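PDB 2NXW: phenyl-3-pyruvate decarboxylase from Azospirillum brasilense, which catalyses the thiamine diphosphate- and magnesium-dependent decarboxylation of indole-3-pyruvate and phenylpyruvate to the corresponding aldehydes, a step in auxin biosynthesis. Local coordinates for residues Ala222-Leu227 against Thr284-Glu289; Val251-Thr256 against Gly261-Ala266; Leu293-Ala298 against Arg310-Arg315. All coordinates share one frame; numbering follows the deposited sequence.

Contact 1 (Ala222-Leu227 against Thr284-Glu289)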
# COMPACT_ATOMS: atom_id res chain seq x y z
N ALA A 222 -4.37 36.46 19.73
CA ALA A 222 -5.69 35.87 19.53
C ALA A 222 -6.78 36.64 20.28
O ALA A 222 -6.55 37.12 21.39
CB ALA A 222 -5.69 34.40 19.99
N THR A 223 -7.95 36.76 19.67
CA THR A 223 -9.07 37.45 20.30
C THR A 223 -9.74 36.53 21.33
O THR A 223 -10.24 36.99 22.35
CB THR A 223 -10.12 37.88 19.26
OG1 THR A 223 -9.56 38.89 18.40
CG2 THR A 223 -11.36 38.44 19.94
N SER A 224 -9.74 35.23 21.04
CA SER A 224 -10.35 34.25 21.93
C SER A 224 -9.47 33.00 22.07
O SER A 224 -9.83 31.91 21.62
CB SER A 224 -11.73 33.85 21.41
OG SER A 224 -12.42 33.05 22.37
N PRO A 225 -8.30 33.16 22.70
CA PRO A 225 -7.40 32.02 22.89
C PRO A 225 -7.97 31.03 23.90
O PRO A 225 -8.73 31.40 24.79
CB PRO A 225 -6.12 32.68 23.39
CG PRO A 225 -6.64 33.85 24.18
CD PRO A 225 -7.74 34.39 23.28
N VAL A 226 -7.59 29.77 23.74
CA VAL A 226 -8.03 28.72 24.64
C VAL A 226 -6.90 27.74 24.87
O VAL A 226 -6.23 27.32 23.92
CB VAL A 226 -9.22 27.93 24.04
CG1 VAL A 226 -9.54 26.72 24.92
CG2 VAL A 226 -10.43 28.83 23.89
N LEU A 227 -6.67 27.39 26.13
CA LEU A 227 -5.64 26.40 26.46
C LEU A 227 -6.36 25.09 26.76
O LEU A 227 -7.20 25.04 27.66
CB LEU A 227 -4.82 26.82 27.70
CG LEU A 227 -3.89 25.71 28.22
CD1 LEU A 227 -2.78 25.48 27.20
CD2 LEU A 227 -3.28 26.09 29.56
N THR A 284 -18.23 23.76 23.89
CA THR A 284 -18.04 23.39 22.49
C THR A 284 -17.80 24.63 21.63
O THR A 284 -16.90 24.65 20.80
CB THR A 284 -19.27 22.62 21.97
OG1 THR A 284 -19.41 21.41 22.71
CG2 THR A 284 -19.12 22.30 20.48
N ARG A 285 -18.61 25.66 21.84
CA ARG A 285 -18.50 26.91 21.09
C ARG A 285 -17.16 27.60 21.37
O ARG A 285 -16.48 28.08 20.45
CB ARG A 285 -19.65 27.84 21.46
CG ARG A 285 -19.72 29.11 20.63
N LEU A 286 -16.78 27.65 22.64
CA LEU A 286 -15.52 28.28 23.02
C LEU A 286 -14.34 27.65 22.29
O LEU A 286 -13.47 28.35 21.75
CB LEU A 286 -15.30 28.15 24.53
CG LEU A 286 -13.99 28.71 25.07
CD1 LEU A 286 -13.97 30.22 24.87
CD2 LEU A 286 -13.83 28.37 26.54
N VAL A 287 -14.31 26.32 22.27
CA VAL A 287 -13.24 25.59 21.61
C VAL A 287 -13.26 25.71 20.08
O VAL A 287 -12.25 26.02 19.44
CB VAL A 287 -13.30 24.08 21.99
CG1 VAL A 287 -12.31 23.28 21.15
CG2 VAL A 287 -12.96 23.92 23.47
N GLU A 288 -14.42 25.46 19.50
CA GLU A 288 -14.53 25.49 18.05
C GLU A 288 -14.45 26.87 17.41
O GLU A 288 -14.14 26.98 16.22
CB GLU A 288 -15.81 24.76 17.64
CG GLU A 288 -15.78 23.31 18.12
CD GLU A 288 -17.02 22.52 17.74
OE1 GLU A 288 -17.94 23.11 17.14
OE2 GLU A 288 -17.06 21.31 18.05
N GLU A 289 -14.69 27.93 18.19
CA GLU A 289 -14.60 29.28 17.65
C GLU A 289 -13.29 29.96 18.01
O GLU A 289 -13.04 31.11 17.63
CB GLU A 289 -15.76 30.14 18.15
CG GLU A 289 -17.13 29.58 17.81
CD GLU A 289 -18.24 30.58 18.06
OE1 GLU A 289 -18.14 31.35 19.04
OE2 GLU A 289 -19.22 30.58 17.27
O HOH W 1 -13.60 31.07 21.18
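In the central domain of this thiamine diphosphate enzyme, a helix lies over one face of the mixed sheet, and here Val226 of strand 225-229 meets Leu286 of helix 281-288. The two side chains cross at a slant: Val226 CG2 lies 3.8 Å from Leu286 CG and 3.9 Å from Leu286 CD1. The same methyl comes within 3.7 Å of the carbonyl oxygen Leu286 O, so the valine branch sits against the helix backbone as well as the leucine fork. Leu286 leaves the helix without pointing at the strand; with CG anti to the backbone N (chi1 178°), its branched end is carried nearer. Two residues before Val226, Ser224 OG comes only within 4.1 Å of the methyl Leu286 CD1; its polar link is a water, 2.6 Å from Ser224 OG and donating to Leu286 O at 2.8 Å. Ser224 is held at its backbone, its N by Asp291 OD1 and its O by the hydroxyl of Ser290. Val254 of the adjoining strand 253-255 touches both Val226 and Leu286. Helix and strand are thus joined by apolar packing at buried Val226, and by a water near the partly exposed serine.

Contact 2 (Val251-Thr256 against Gly261-Ala266)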
# COMPACT_ATOMS: atom_id res chain seq x y z
N VAL A 251 -5.35 32.56 29.94
CA VAL A 251 -6.40 32.31 28.96
C VAL A 251 -7.34 31.23 29.47
O VAL A 251 -7.00 30.48 30.37
CB VAL A 251 -5.82 31.88 27.58
CG1 VAL A 251 -4.82 32.93 27.09
CG2 VAL A 251 -5.14 30.52 27.69
N PRO A 252 -8.57 31.15 28.91
CA PRO A 252 -9.54 30.14 29.34
C PRO A 252 -8.96 28.73 29.21
O PRO A 252 -8.26 28.42 28.25
CB PRO A 252 -10.70 30.36 28.39
CG PRO A 252 -10.67 31.85 28.18
CD PRO A 252 -9.19 32.11 27.98
N VAL A 253 -9.27 27.89 30.20
CA VAL A 253 -8.78 26.52 30.24
C VAL A 253 -9.90 25.51 30.05
O VAL A 253 -10.99 25.66 30.62
CB VAL A 253 -8.12 26.25 31.61
CG1 VAL A 253 -7.58 24.82 31.66
CG2 VAL A 253 -7.00 27.25 31.85
N VAL A 254 -9.63 24.49 29.25
CA VAL A 254 -10.59 23.41 28.98
C VAL A 254 -9.80 22.10 28.90
O VAL A 254 -8.61 22.11 28.61
CB VAL A 254 -11.30 23.65 27.61
CG1 VAL A 254 -12.23 22.48 27.27
CG2 VAL A 254 -12.09 24.95 27.67
N THR A 255 -10.43 20.97 29.20
CA THR A 255 -9.72 19.70 29.07
C THR A 255 -10.36 18.87 27.99
O THR A 255 -11.51 19.09 27.63
CB THR A 255 -9.76 18.85 30.37
OG1 THR A 255 -11.12 18.66 30.78
CG2 THR A 255 -8.99 19.52 31.49
N THR A 256 -9.60 17.93 27.43
CA THR A 256 -10.15 17.00 26.46
C THR A 256 -10.66 15.84 27.32
O THR A 256 -10.44 15.82 28.53
CB THR A 256 -9.08 16.43 25.52
OG1 THR A 256 -8.03 15.84 26.30
CG2 THR A 256 -8.54 17.53 24.62
N GLY A 261 -10.37 15.93 34.58
CA GLY A 261 -9.92 15.84 35.95
C GLY A 261 -8.64 16.60 36.23
O GLY A 261 -8.36 16.96 37.38
N LEU A 262 -7.85 16.86 35.19
CA LEU A 262 -6.60 17.59 35.36
C LEU A 262 -6.87 19.04 35.79
O LEU A 262 -7.85 19.64 35.36
CB LEU A 262 -5.80 17.57 34.05
CG LEU A 262 -5.20 16.24 33.61
CD1 LEU A 262 -4.59 16.39 32.22
CD2 LEU A 262 -4.14 15.79 34.63
N LEU A 263 -6.00 19.58 36.63
CA LEU A 263 -6.11 20.95 37.12
C LEU A 263 -7.37 21.25 37.92
O LEU A 263 -7.73 22.42 38.11
CB LEU A 263 -5.99 21.95 35.96
CG LEU A 263 -4.56 22.37 35.58
CD1 LEU A 263 -3.76 21.17 35.07
CD2 LEU A 263 -4.63 23.46 34.52
N ALA A 264 -8.05 20.21 38.41
CA ALA A 264 -9.27 20.41 39.17
C ALA A 264 -9.06 21.29 40.40
O ALA A 264 -9.94 22.08 40.76
CB ALA A 264 -9.86 19.07 39.59
N ASP A 265 -7.91 21.15 41.05
CA ASP A 265 -7.62 21.92 42.26
C ASP A 265 -6.76 23.15 41.99
O ASP A 265 -6.34 23.83 42.93
CB ASP A 265 -6.92 21.04 43.30
CG ASP A 265 -7.74 19.82 43.68
OD1 ASP A 265 -8.98 19.93 43.77
OD2 ASP A 265 -7.14 18.75 43.89
N ALA A 266 -6.51 23.44 40.72
CA ALA A 266 -5.68 24.59 40.34
C ALA A 266 -6.35 25.95 40.48
O ALA A 266 -7.57 26.06 40.55
CB ALA A 266 -5.21 24.41 38.90
O HOH W 2 -11.82 18.44 33.61
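Thr255 and Val253, on the same face of strand 253-255, meet the turn that begins at Gly261. The closer approach is made by Thr255, whose CG2 methyl stands 4.0 Å from the carbonyl oxygen Leu262 O. Two residues earlier on the strand, Val253 CG1 lies 4.3 Å from Leu263 CD2, a light apolar touch completed by Ala246 of helix 239-249, which both residues contact. The packed part is made by the side chains of Val253, Thr255 and Leu263 and the backbone carbonyl of Leu262, all buried residues. The looser side lies at Gly261, an exposed residue, where a water bridges the gap: it is 2.9 Å from Thr255 OG1 and accepts from Gly261 N at 3.1 Å. Thr255 can serve both sides because OG1 lies between the backbone N and the carbonyl carbon (chi1 55°) while CG2 is anti to that carbon; the hydroxyl also bonds Thr273 OG1. The loop is shaped by a type II turn from Gly261 to Ala264, and a type I turn from Leu263 to Ala266 overlaps it. Strand and turn are therefore held by sparse van der Waals contact and one bridging water, while Glu239, accepting from Leu263 N, ties the turn to helix 239-249.

Contact 3 (Leu293-Ala298 against Arg310-Arg315)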
# COMPACT_ATOMS: atom_id res chain seq x y z
N LEU A 293 -6.16 28.25 19.57
CA LEU A 293 -6.40 27.01 20.31
C LEU A 293 -5.11 26.25 20.57
O LEU A 293 -4.53 25.65 19.67
CB LEU A 293 -7.37 26.13 19.52
CG LEU A 293 -7.88 24.85 20.17
CD1 LEU A 293 -8.67 25.16 21.44
CD2 LEU A 293 -8.75 24.10 19.17
N PHE A 294 -4.66 26.28 21.81
CA PHE A 294 -3.42 25.60 22.19
C PHE A 294 -3.74 24.20 22.72
O PHE A 294 -4.19 24.05 23.85
CB PHE A 294 -2.72 26.45 23.27
CG PHE A 294 -1.32 26.01 23.61
CD1 PHE A 294 -0.69 24.95 22.96
CD2 PHE A 294 -0.61 26.70 24.60
CE1 PHE A 294 0.62 24.58 23.30
CE2 PHE A 294 0.69 26.34 24.94
CZ PHE A 294 1.31 25.28 24.29
N LEU A 295 -3.52 23.19 21.87
CA LEU A 295 -3.77 21.80 22.24
C LEU A 295 -2.50 21.26 22.87
O LEU A 295 -1.58 20.82 22.18
CB LEU A 295 -4.13 20.98 21.00
CG LEU A 295 -5.35 21.43 20.21
CD1 LEU A 295 -5.52 20.55 18.98
CD2 LEU A 295 -6.59 21.37 21.09
N LEU A 296 -2.46 21.28 24.20
CA LEU A 296 -1.29 20.82 24.92
C LEU A 296 -1.35 19.31 25.15
O LEU A 296 -1.93 18.85 26.15
CB LEU A 296 -1.17 21.58 26.25
CG LEU A 296 0.15 21.46 27.02
CD1 LEU A 296 1.28 22.10 26.24
CD2 LEU A 296 -0.01 22.14 28.38
N GLY A 297 -0.79 18.55 24.22
CA GLY A 297 -0.72 17.09 24.32
C GLY A 297 -1.92 16.31 23.83
O GLY A 297 -2.13 15.17 24.25
N ALA A 298 -2.68 16.88 22.89
CA ALA A 298 -3.91 16.26 22.40
C ALA A 298 -3.83 15.26 21.26
O ALA A 298 -3.06 15.41 20.32
CB ALA A 298 -4.88 17.36 22.01
N ARG A 310 -11.69 18.33 11.98
CA ARG A 310 -12.83 18.80 11.20
C ARG A 310 -13.77 19.74 11.97
O ARG A 310 -14.67 20.34 11.38
CB ARG A 310 -13.65 17.61 10.68
CG ARG A 310 -12.91 16.71 9.71
CD ARG A 310 -13.67 15.41 9.50
NE ARG A 310 -13.07 14.56 8.47
CZ ARG A 310 -13.22 14.74 7.16
NH1 ARG A 310 -13.95 15.75 6.70
NH2 ARG A 310 -12.63 13.91 6.30
N LYS A 311 -13.56 19.86 13.28
CA LYS A 311 -14.41 20.72 14.10
C LYS A 311 -13.72 22.01 14.55
O LYS A 311 -14.39 22.98 14.92
CB LYS A 311 -14.89 19.96 15.34
CG LYS A 311 -15.82 18.79 15.05
CD LYS A 311 -17.13 19.26 14.43
CE LYS A 311 -18.14 18.12 14.35
NZ LYS A 311 -17.56 16.89 13.71
N ILE A 312 -12.39 22.03 14.52
CA ILE A 312 -11.63 23.21 14.93
C ILE A 312 -10.91 23.82 13.73
O ILE A 312 -10.85 23.22 12.66
CB ILE A 312 -10.57 22.85 16.00
CG1 ILE A 312 -9.55 21.87 15.41
CG2 ILE A 312 -11.26 22.27 17.23
CD1 ILE A 312 -8.39 21.55 16.33
N ASP A 313 -10.34 25.00 13.92
CA ASP A 313 -9.61 25.65 12.84
C ASP A 313 -8.12 25.40 13.02
O ASP A 313 -7.46 26.11 13.78
CB ASP A 313 -9.91 27.15 12.81
CG ASP A 313 -9.21 27.87 11.66
OD1 ASP A 313 -8.81 27.20 10.68
OD2 ASP A 313 -9.07 29.11 11.74
N LEU A 314 -7.60 24.39 12.33
CA LEU A 314 -6.19 24.04 12.45
C LEU A 314 -5.26 25.19 12.10
O LEU A 314 -4.13 25.24 12.57
CB LEU A 314 -5.85 22.84 11.56
CG LEU A 314 -6.37 21.49 12.06
CD1 LEU A 314 -5.84 20.37 11.16
CD2 LEU A 314 -5.92 21.27 13.49
N ARG A 315 -5.73 26.11 11.27
CA ARG A 315 -4.91 27.25 10.89
C ARG A 315 -4.56 28.11 12.10
O ARG A 315 -3.51 28.74 12.14
CB ARG A 315 -5.63 28.11 9.85
CG ARG A 315 -5.97 27.39 8.57
CD ARG A 315 -6.77 28.31 7.66
NE ARG A 315 -7.92 28.84 8.36
CZ ARG A 315 -8.71 29.80 7.91
NH1 ARG A 315 -8.48 30.36 6.72
NH2 ARG A 315 -9.74 30.22 8.64
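Ile312 reaches from its loop to two leucines of strand 292-296 and meets each in a different way. Against Leu293 it lies crosswise, the side chains at about a right angle. Leu293 CD2 is the single methyl that does the touching: it is 3.7 Å from Ile312 CG2, 3.8 Å from Ile312 CD1 and 3.9 Å from Ile312 CB, and so rests against both branches of the isoleucine. Toward Leu295 the approach is tip to tip, with Leu295 CD1 4.0 Å from Ile312 CD1. Ile312 CG1 stands between the backbone N and the carbonyl carbon (chi1 63°), and the chain is extended beyond it, which carries CD1 out to both leucines. Thr317 of the next strand, 317-321, touches all three side chains. These contacts are buried and purely apolar.

Polar chemistry begins one residue after Ile312. Asp313 OD1 accepts from Arg315 NE at 3.0 Å through its syn lone pair, 12° out of the guanidinium plane, with an N-H...O angle of 161°. A weak bond from Arg315 N reaches the same oxygen, and another runs from Arg315 NH2 to Asp313 OD2. This salt bridge probably helps to orient the guanidinium, whose NH1 donates to Lys311 O and Glu288 O of a second subunit. The arrangement is a crossover connection between neighbouring parallel strands, 292-296 and 317-321, made by a loop without a helix in the parallel part of the central domain's mixed sheet, beside a subunit interface.

Overall arrangement
All three contacts belong to the central domain and its mixed sheet, where strand 225-229 of contact 1 lies between the strands of contacts 2 and 3. Backbone bonds connect them: Leu227 pairs with Pro252 and Val254 toward contact 2, and Val226 with Phe294 toward contact 3. Contacts 2 and 3 do not touch, their centres about 16 Å apart. Contact 3 is buried and wholly apolar across its segments; contact 2 is buried but includes a water at exposed Gly261; contact 1 is partly buried and also water-bridged. Contact 1 sets a helix on the sheet, whereas the other two bring loops against strands. Contacts 1 and 3 also border the second subunit, unlike contact 2.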